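Local coordinates for VAO-type flavoprotein oxidase VAO615 (Myceliophthora thermophila, PDB 6F72) that probably acts as an FAD-dependent oxidoreductase that, once reduced, reacts rapidly with molecular oxygen, although no substrate is known, at residues W254-A259 with T285-L290; I150-T155 with L171-L176. All blocks are in the same frame, centred on the assembly; numbering follows the deposited sequence.

Contact 1 of 2, residues W254-A259 with T285-L290; sequences WEVVTA and TFAVVL. With FAD (flavin-adenine dinucleotide), chain E.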
loop_
_atom_site.group_PDB
_atom_site.type_symbol
_atom_site.label_atom_id
_atom_site.label_comp_id
_atom_site.label_asym_id
_atom_site.label_seq_id
_atom_site.Cartn_x
_atom_site.Cartn_y
_atom_site.Cartn_z
ATOM N N TRP A 254 -6.630 -6.803 16.455
ATOM C CA TRP A 254 -5.636 -7.520 15.658
ATOM C C TRP A 254 -5.457 -8.876 16.311
ATOM O O TRP A 254 -5.219 -8.954 17.519
ATOM C CB TRP A 254 -4.273 -6.825 15.675
ATOM C CG TRP A 254 -4.224 -5.489 14.991
ATOM C CD1 TRP A 254 -4.153 -4.253 15.596
ATOM C CD2 TRP A 254 -4.227 -5.251 13.583
ATOM N NE1 TRP A 254 -4.119 -3.261 14.641
ATOM C CE2 TRP A 254 -4.167 -3.844 13.396
ATOM C CE3 TRP A 254 -4.290 -6.091 12.447
ATOM C CZ2 TRP A 254 -4.157 -3.260 12.125
ATOM C CZ3 TRP A 254 -4.295 -5.504 11.186
ATOM C CH2 TRP A 254 -4.220 -4.104 11.034
ATOM N N GLU A 255 -5.555 -9.930 15.506
ATOM C CA GLU A 255 -5.172 -11.262 15.933
ATOM C C GLU A 255 -3.812 -11.562 15.310
ATOM O O GLU A 255 -3.625 -11.389 14.112
ATOM C CB GLU A 255 -6.226 -12.273 15.499
ATOM C CG GLU A 255 -5.907 -13.711 15.884
ATOM C CD GLU A 255 -6.692 -14.728 15.086
ATOM O OE1 GLU A 255 -7.526 -14.334 14.239
ATOM O OE2 GLU A 255 -6.469 -15.942 15.311
ATOM N N VAL A 256 -2.868 -11.966 16.156
ATOM C CA VAL A 256 -1.456 -12.046 15.802
ATOM C C VAL A 256 -0.753 -13.271 16.376
ATOM O O VAL A 256 -1.242 -13.898 17.314
ATOM C CB VAL A 256 -0.641 -10.779 16.245
ATOM C CG1 VAL A 256 -1.329 -9.484 15.842
ATOM C CG2 VAL A 256 -0.306 -10.795 17.735
ATOM N N VAL A 257 0.394 -13.591 15.769
ATOM C CA VAL A 257 1.433 -14.417 16.372
ATOM C C VAL A 257 2.681 -13.541 16.514
ATOM O O VAL A 257 3.153 -12.924 15.549
ATOM C CB VAL A 257 1.767 -15.676 15.538
ATOM C CG1 VAL A 257 2.819 -16.518 16.246
ATOM C CG2 VAL A 257 0.520 -16.511 15.285
ATOM N N THR A 258 3.211 -13.505 17.725
ATOM C CA THR A 258 4.415 -12.750 18.029
ATOM C C THR A 258 5.639 -13.584 17.695
ATOM O O THR A 258 5.523 -14.806 17.472
ATOM C CB THR A 258 4.444 -12.361 19.517
ATOM O OG1 THR A 258 4.318 -13.549 20.308
ATOM C CG2 THR A 258 3.289 -11.462 19.826
ATOM N N ALA A 259 6.801 -12.928 17.674
ATOM C CA ALA A 259 8.097 -13.546 17.366
ATOM C C ALA A 259 8.386 -14.810 18.167
ATOM O O ALA A 259 8.895 -15.791 17.611
ATOM C CB ALA A 259 9.223 -12.543 17.544
ATOM N N THR A 285 6.839 -5.784 10.952
ATOM C CA THR A 285 7.879 -5.593 11.965
ATOM C C THR A 285 7.491 -5.949 13.409
ATOM O O THR A 285 8.346 -6.398 14.186
ATOM C CB THR A 285 8.561 -4.217 11.867
ATOM O OG1 THR A 285 9.680 -4.191 12.762
ATOM C CG2 THR A 285 7.614 -3.073 12.208
ATOM N N PHE A 286 6.217 -5.770 13.749
ATOM C CA PHE A 286 5.762 -5.962 15.140
ATOM C C PHE A 286 5.320 -7.380 15.488
ATOM O O PHE A 286 5.604 -7.850 16.586
ATOM C CB PHE A 286 4.659 -4.965 15.510
ATOM C CG PHE A 286 5.106 -3.526 15.464
ATOM C CD1 PHE A 286 6.048 -3.039 16.385
ATOM C CD2 PHE A 286 4.594 -2.658 14.499
ATOM C CE1 PHE A 286 6.469 -1.721 16.341
ATOM C CE2 PHE A 286 5.011 -1.322 14.458
ATOM C CZ PHE A 286 5.953 -0.858 15.376
ATOM N N ALA A 287 4.623 -8.024 14.549
ATOM C CA ALA A 287 4.009 -9.347 14.732
ATOM C C ALA A 287 3.439 -9.839 13.401
ATOM O O ALA A 287 3.259 -9.050 12.461
ATOM C CB ALA A 287 2.902 -9.289 15.795
ATOM N N VAL A 288 3.133 -11.135 13.338
ATOM C CA VAL A 288 2.468 -11.706 12.177
ATOM C C VAL A 288 0.968 -11.624 12.417
ATOM O O VAL A 288 0.455 -12.216 13.376
ATOM C CB VAL A 288 2.912 -13.170 11.916
ATOM C CG1 VAL A 288 2.334 -13.695 10.619
ATOM C CG2 VAL A 288 4.426 -13.270 11.881
ATOM N N VAL A 289 0.266 -10.914 11.540
ATOM C CA VAL A 289 -1.180 -10.717 11.690
ATOM C C VAL A 289 -1.928 -11.842 10.984
ATOM O O VAL A 289 -1.668 -12.112 9.796
ATOM C CB VAL A 289 -1.628 -9.343 11.128
ATOM C CG1 VAL A 289 -3.134 -9.290 10.888
ATOM C CG2 VAL A 289 -1.162 -8.203 12.043
ATOM N N LEU A 290 -2.847 -12.478 11.713
ATOM C CA LEU A 290 -3.711 -13.532 11.168
ATOM C C LEU A 290 -5.075 -13.017 10.737
ATOM O O LEU A 290 -5.689 -13.543 9.815
ATOM C CB LEU A 290 -3.867 -14.666 12.177
ATOM C CG LEU A 290 -2.614 -15.419 12.635
ATOM C CD1 LEU A 290 -2.977 -16.269 13.844
ATOM C CD2 LEU A 290 -2.040 -16.296 11.530
HETATM P PA FAD E . 2.477 -6.824 0.895
HETATM O O1A FAD E . 3.641 -6.397 0.039
HETATM O O2A FAD E . 2.135 -8.288 0.873
HETATM O O5B FAD E . 2.762 -6.349 2.403
HETATM C C5B FAD E . 3.293 -5.058 2.702
HETATM C C4B FAD E . 4.031 -5.053 4.036
HETATM O O4B FAD E . 3.153 -5.497 5.073
HETATM C C3B FAD E . 5.241 -5.967 4.091
HETATM O O3B FAD E . 6.216 -5.314 4.914
HETATM C C2B FAD E . 4.748 -7.222 4.791
HETATM O O2B FAD E . 5.792 -7.871 5.521
HETATM C C1B FAD E . 3.675 -6.672 5.715
HETATM N N9A FAD E . 2.536 -7.590 5.958
HETATM C C8A FAD E . 1.520 -7.827 5.102
HETATM N N7A FAD E . 0.622 -8.685 5.649
HETATM C C5A FAD E . 1.063 -8.995 6.879
HETATM C C6A FAD E . 0.589 -9.849 7.990
HETATM N N6A FAD E . -0.558 -10.551 7.852
HETATM N N1A FAD E . 1.339 -9.911 9.114
HETATM C C2A FAD E . 2.490 -9.217 9.253
HETATM N N3A FAD E . 2.978 -8.410 8.278
HETATM C C4A FAD E . 2.321 -8.264 7.091
HETATM N N1 FAD E . -2.294 2.512 -0.348
HETATM C C2 FAD E . -3.220 3.421 0.048
HETATM O O2 FAD E . -3.145 3.901 1.204
HETATM N N3 FAD E . -4.217 3.823 -0.770
HETATM C C4 FAD E . -4.372 3.378 -2.027
HETATM O O4 FAD E . -5.311 3.782 -2.750
HETATM C C4X FAD E . -3.405 2.375 -2.526
HETATM N N5 FAD E . -3.495 1.863 -3.772
HETATM C C5X FAD E . -2.599 0.942 -4.232
HETATM C C6 FAD E . -2.714 0.417 -5.537
HETATM C C7 FAD E . -1.773 -0.538 -5.983
HETATM C C7M FAD E . -1.910 -1.084 -7.393
HETATM C C8 FAD E . -0.666 -1.003 -5.070
HETATM C C8M FAD E . 0.334 -2.095 -5.419
HETATM C C9 FAD E . -0.574 -0.472 -3.787
HETATM C C9A FAD E . -1.490 0.480 -3.330
HETATM N N10 FAD E . -1.394 0.994 -2.014
HETATM C C10 FAD E . -2.329 1.960 -1.588
HETATM C "C1'" FAD E . -0.288 0.586 -1.150
HETATM C "C2'" FAD E . -0.560 -0.367 -0.026
HETATM O "O2'" FAD E . -1.245 0.355 0.996
HETATM C "C3'" FAD E . 0.813 -0.816 0.459
HETATM O "O3'" FAD E . 1.639 -1.238 -0.648
HETATM C "C4'" FAD E . 0.699 -1.936 1.482
HETATM O "O4'" FAD E . 1.976 -2.162 2.083
HETATM C "C5'" FAD E . 0.123 -3.212 0.864
HETATM O "O5'" FAD E . 0.115 -4.280 1.798
HETATM P P FAD E . -0.148 -5.778 1.283
HETATM O O1P FAD E . -1.354 -5.775 0.388
HETATM O O2P FAD E . -0.075 -6.645 2.519
HETATM O O3P FAD E . 1.168 -6.044 0.387
HETATM O O HOH W 1 6.281 -10.040 17.809
#
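In the antiparallel sheet of the PCMH-type FAD-binding domain, strand 251-257 pairs with strand 288-298, and Val257 and Val288 form a hydrogen-bonded pair at this junction. Two bonds close the pair, Val257 N to Val288 O at 2.8 Å and Val288 N to Val257 O at 2.8 Å. One step along the ladder, Leu290 N reaches Glu255 O at 2.7 Å. Between these rungs Val256 and Val289 form a non-hydrogen-bonded pair, which leaves the backbone N and O of Val289 to bond FAD instead of the partner strand. Both are used on the Watson-Crick edge of adenine: Val289 N donates to FAD N1A over 2.8 Å (N-H...N angle 168°), and FAD N6A donates back to Val289 O over 2.7 Å at a nearly straight 172°. The Val289 side chain lies on the face shared with Trp254, Val256 and Ala287. CG1 stands anti to the backbone N (chi1 163°) and meets the edge of the indole near its plane, 3.7 Å from Trp254 CE3, while CG2 lies 4.0 Å from Val256 CG1. With an alanine in its place, both methyls go, and the edge of the Trp254 ring and Val256 CG1 would probably lose a packing partner on that face, while the two main-chain bonds to adenine could persist. On the other face, Val257 CG2 packs 3.8 Å from Leu290 CD1, where both side chains touch helix 133-146. The carboxylate of Glu255 is engaged by Ser291 and His263. Beyond the ladder a water accepts from Ala259 N and donates to Phe286 O, joining the loops. A strand edge that reads adenine through paired main-chain N and O, rather than through side chains, is a classic way of recognising the adenine of a nucleotide cofactor.

Contact 2 of 2, residues I150-T155 with L171-L176; sequences IVIKNT and LWMHNL. With FAD (flavin-adenine dinucleotide), chain E.
Ile152 and Leu171 are parallel partners, and the Ile152 side chain can be traced between Leu171 and the FAD adenosine. Its CB lies 3.5 Å from the ribose hydroxyl FAD O2B, which donates to Ile152 O. From there the chain forks: CG1, set anti to the carbonyl carbon (chi1 -54°), meets Leu171 CD1 at 4.1 Å, and CG2 settles over the adenine face, 3.5 Å from FAD C4A. The tip, CD1, lies 3.7 Å from FAD C2A. Met173 CG lies against the same face, next to the amino group FAD N6A. Backbone bonds from Leu171 N to Val151 O, Lys153 N to Leu171 O and Met173 N to Lys153 O hold the strands in register. Where strand 150-153 ends, Asn154 N donates to the phosphate atom FAD O2A at 2.8 Å, joined there by Thr155 N. Lys153 runs alongside Trp172, its CE 3.5 Å from Trp172 CD1, and NZ donates to Asp97 O and Ala94 O and to a water that also accepts from Trp172 NE1. Strand 169-172 is sandwiched between 150-153 and 126-129 in their sheet, with Leu171 resting on Val136 and Ala139 of helix 133-146.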
loop_
_atom_site.group_PDB
_atom_site.type_symbol
_atom_site.label_atom_id
_atom_site.label_comp_id
_atom_site.label_asym_id
_atom_site.label_seq_id
_atom_site.Cartn_x
_atom_site.Cartn_y
_atom_site.Cartn_z
ATOM N N ILE A 150 13.100 -14.409 8.263
ATOM C CA ILE A 150 11.667 -14.428 8.026
ATOM C C ILE A 150 11.275 -13.261 7.141
ATOM O O ILE A 150 11.726 -12.133 7.341
ATOM C CB ILE A 150 10.858 -14.445 9.355
ATOM C CG1 ILE A 150 10.924 -15.846 9.998
ATOM C CG2 ILE A 150 9.409 -13.995 9.148
ATOM C CD1 ILE A 150 10.105 -16.926 9.300
ATOM N N VAL A 151 10.450 -13.553 6.150
ATOM C CA VAL A 151 9.809 -12.527 5.352
ATOM C C VAL A 151 8.321 -12.759 5.518
ATOM O O VAL A 151 7.891 -13.896 5.732
ATOM C CB VAL A 151 10.271 -12.611 3.861
ATOM C CG1 VAL A 151 9.158 -12.276 2.876
ATOM C CG2 VAL A 151 11.470 -11.708 3.637
ATOM N N ILE A 152 7.541 -11.691 5.427
ATOM C CA ILE A 152 6.097 -11.818 5.439
ATOM C C ILE A 152 5.519 -11.256 4.146
ATOM O O ILE A 152 5.753 -10.096 3.810
ATOM C CB ILE A 152 5.455 -11.154 6.697
ATOM C CG1 ILE A 152 6.088 -11.699 7.990
ATOM C CG2 ILE A 152 3.945 -11.387 6.715
ATOM C CD1 ILE A 152 5.828 -10.866 9.244
ATOM N N LYS A 153 4.749 -12.070 3.436
ATOM C CA LYS A 153 4.152 -11.623 2.184
ATOM C C LYS A 153 2.679 -11.943 2.138
ATOM O O LYS A 153 2.272 -13.068 2.399
ATOM C CB LYS A 153 4.865 -12.219 0.934
ATOM C CG LYS A 153 4.367 -11.565 -0.357
ATOM C CD LYS A 153 4.714 -12.278 -1.648
ATOM C CE LYS A 153 3.689 -13.341 -1.987
ATOM N NZ LYS A 153 3.506 -13.503 -3.455
ATOM N N ASN A 154 1.898 -10.944 1.753
ATOM C CA ASN A 154 0.465 -11.064 1.662
ATOM C C ASN A 154 0.045 -11.060 0.195
ATOM O O ASN A 154 -0.415 -12.087 -0.310
ATOM C CB ASN A 154 -0.212 -9.965 2.500
ATOM C CG ASN A 154 -1.717 -9.920 2.322
ATOM O OD1 ASN A 154 -2.346 -10.918 1.965
ATOM N ND2 ASN A 154 -2.303 -8.757 2.572
ATOM N N THR A 155 0.212 -9.921 -0.472
ATOM C CA THR A 155 -0.150 -9.716 -1.884
ATOM C C THR A 155 1.091 -9.462 -2.784
ATOM O O THR A 155 1.018 -9.618 -4.013
ATOM C CB THR A 155 -1.107 -8.499 -2.067
ATOM O OG1 THR A 155 -0.442 -7.290 -1.665
ATOM C CG2 THR A 155 -2.388 -8.644 -1.258
ATOM N N LEU A 171 6.456 -16.086 5.162
ATOM C CA LEU A 171 5.144 -16.411 5.697
ATOM C C LEU A 171 4.137 -15.819 4.744
ATOM O O LEU A 171 3.953 -14.598 4.672
ATOM C CB LEU A 171 4.969 -15.884 7.123
ATOM C CG LEU A 171 6.058 -16.331 8.100
ATOM C CD1 LEU A 171 5.983 -15.567 9.407
ATOM C CD2 LEU A 171 5.995 -17.837 8.326
ATOM N N TRP A 172 3.519 -16.704 3.975
ATOM C CA TRP A 172 2.640 -16.290 2.901
ATOM C C TRP A 172 1.221 -16.342 3.418
ATOM O O TRP A 172 0.691 -17.419 3.650
ATOM C CB TRP A 172 2.848 -17.182 1.665
ATOM C CG TRP A 172 2.060 -16.807 0.444
ATOM C CD1 TRP A 172 1.845 -15.551 -0.035
ATOM C CD2 TRP A 172 1.428 -17.701 -0.487
ATOM N NE1 TRP A 172 1.102 -15.593 -1.188
ATOM C CE2 TRP A 172 0.837 -16.899 -1.499
ATOM C CE3 TRP A 172 1.299 -19.099 -0.565
ATOM C CZ2 TRP A 172 0.119 -17.446 -2.578
ATOM C CZ3 TRP A 172 0.581 -19.648 -1.648
ATOM C CH2 TRP A 172 -0.002 -18.810 -2.636
ATOM N N MET A 173 0.624 -15.164 3.570
ATOM C CA MET A 173 -0.639 -14.955 4.284
ATOM C C MET A 173 -1.836 -14.850 3.358
ATOM O O MET A 173 -2.978 -14.757 3.832
ATOM C CB MET A 173 -0.572 -13.648 5.115
ATOM C CG MET A 173 0.706 -13.475 5.915
ATOM S SD MET A 173 1.104 -14.908 6.944
ATOM C CE MET A 173 -0.149 -14.705 8.194
ATOM N N HIS A 174 -1.563 -14.871 2.056
ATOM C CA HIS A 174 -2.541 -14.655 0.977
ATOM C C HIS A 174 -3.833 -15.462 1.057
ATOM O O HIS A 174 -4.892 -14.982 0.638
ATOM C CB HIS A 174 -1.857 -14.919 -0.381
ATOM C CG HIS A 174 -2.770 -14.834 -1.568
ATOM N ND1 HIS A 174 -3.511 -13.709 -1.864
ATOM C CD2 HIS A 174 -3.038 -15.729 -2.548
ATOM C CE1 HIS A 174 -4.215 -13.924 -2.962
ATOM N NE2 HIS A 174 -3.939 -15.139 -3.402
ATOM N N ASN A 175 -3.740 -16.677 1.595
ATOM C CA ASN A 175 -4.846 -17.622 1.555
ATOM C C ASN A 175 -5.696 -17.633 2.823
ATOM O O ASN A 175 -6.607 -18.434 2.935
ATOM C CB ASN A 175 -4.330 -19.016 1.259
ATOM C CG ASN A 175 -3.615 -19.093 -0.057
ATOM O OD1 ASN A 175 -4.203 -18.829 -1.106
ATOM N ND2 ASN A 175 -2.333 -19.432 -0.009
ATOM N N LEU A 176 -5.403 -16.727 3.759
ATOM C CA LEU A 176 -6.207 -16.594 4.969
ATOM C C LEU A 176 -7.360 -15.664 4.625
ATOM O O LEU A 176 -7.289 -14.461 4.864
ATOM C CB LEU A 176 -5.347 -16.087 6.139
ATOM C CG LEU A 176 -4.276 -17.090 6.603
ATOM C CD1 LEU A 176 -3.338 -16.460 7.609
ATOM C CD2 LEU A 176 -4.849 -18.399 7.159
HETATM P PA FAD E . 2.477 -6.824 0.895
HETATM O O1A FAD E . 3.641 -6.397 0.039
HETATM O O2A FAD E . 2.135 -8.288 0.873
HETATM O O5B FAD E . 2.762 -6.349 2.403
HETATM C C5B FAD E . 3.293 -5.058 2.702
HETATM C C4B FAD E . 4.031 -5.053 4.036
HETATM O O4B FAD E . 3.153 -5.497 5.073
HETATM C C3B FAD E . 5.241 -5.967 4.091
HETATM O O3B FAD E . 6.216 -5.314 4.914
HETATM C C2B FAD E . 4.748 -7.222 4.791
HETATM O O2B FAD E . 5.792 -7.871 5.521
HETATM C C1B FAD E . 3.675 -6.672 5.715
HETATM N N9A FAD E . 2.536 -7.590 5.958
HETATM C C8A FAD E . 1.520 -7.827 5.102
HETATM N N7A FAD E . 0.622 -8.685 5.649
HETATM C C5A FAD E . 1.063 -8.995 6.879
HETATM C C6A FAD E . 0.589 -9.849 7.990
HETATM N N6A FAD E . -0.558 -10.551 7.852
HETATM N N1A FAD E . 1.339 -9.911 9.114
HETATM C C2A FAD E . 2.490 -9.217 9.253
HETATM N N3A FAD E . 2.978 -8.410 8.278
HETATM C C4A FAD E . 2.321 -8.264 7.091
HETATM N N1 FAD E . -2.294 2.512 -0.348
HETATM C C2 FAD E . -3.220 3.421 0.048
HETATM O O2 FAD E . -3.145 3.901 1.204
HETATM N N3 FAD E . -4.217 3.823 -0.770
HETATM C C4 FAD E . -4.372 3.378 -2.027
HETATM O O4 FAD E . -5.311 3.782 -2.750
HETATM C C4X FAD E . -3.405 2.375 -2.526
HETATM N N5 FAD E . -3.495 1.863 -3.772
HETATM C C5X FAD E . -2.599 0.942 -4.232
HETATM C C6 FAD E . -2.714 0.417 -5.537
HETATM C C7 FAD E . -1.773 -0.538 -5.983
HETATM C C7M FAD E . -1.910 -1.084 -7.393
HETATM C C8 FAD E . -0.666 -1.003 -5.070
HETATM C C8M FAD E . 0.334 -2.095 -5.419
HETATM C C9 FAD E . -0.574 -0.472 -3.787
HETATM C C9A FAD E . -1.490 0.480 -3.330
HETATM N N10 FAD E . -1.394 0.994 -2.014
HETATM C C10 FAD E . -2.329 1.960 -1.588
HETATM C "C1'" FAD E . -0.288 0.586 -1.150
HETATM C "C2'" FAD E . -0.560 -0.367 -0.026
HETATM O "O2'" FAD E . -1.245 0.355 0.996
HETATM C "C3'" FAD E . 0.813 -0.816 0.459
HETATM O "O3'" FAD E . 1.639 -1.238 -0.648
HETATM C "C4'" FAD E . 0.699 -1.936 1.482
HETATM O "O4'" FAD E . 1.976 -2.162 2.083
HETATM C "C5'" FAD E . 0.123 -3.212 0.864
HETATM O "O5'" FAD E . 0.115 -4.280 1.798
HETATM P P FAD E . -0.148 -5.778 1.283
HETATM O O1P FAD E . -1.354 -5.775 0.388
HETATM O O2P FAD E . -0.075 -6.645 2.519
HETATM O O3P FAD E . 1.168 -6.044 0.387
HETATM O O HOH W 2 0.645 -13.074 -2.764
HETATM O O HOH W 3 -3.811 -11.525 -0.146
#

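Both contacts are buried strand pairs of one FAD-binding domain, but they belong to different sheets, antiparallel in contact 1 and mixed with a parallel pair in contact 2. Both meet the adenine, but from different sides of it: 285-290 reads its edge with main-chain atoms, whereas 150-155 and 171-176 together cover its face, and 150-155 adds the donors for the diphosphate. The side chains of contact 1 are mostly apolar, while contact 2 grades from hydrophobic strand to polar, water-linked loop close to a glycan. The sheets meet directly, Val288 CG2 packing 3.7 Å from Leu171 CD1 and Met173 CE reaching Val289 O, and helix 133-146 packs against both.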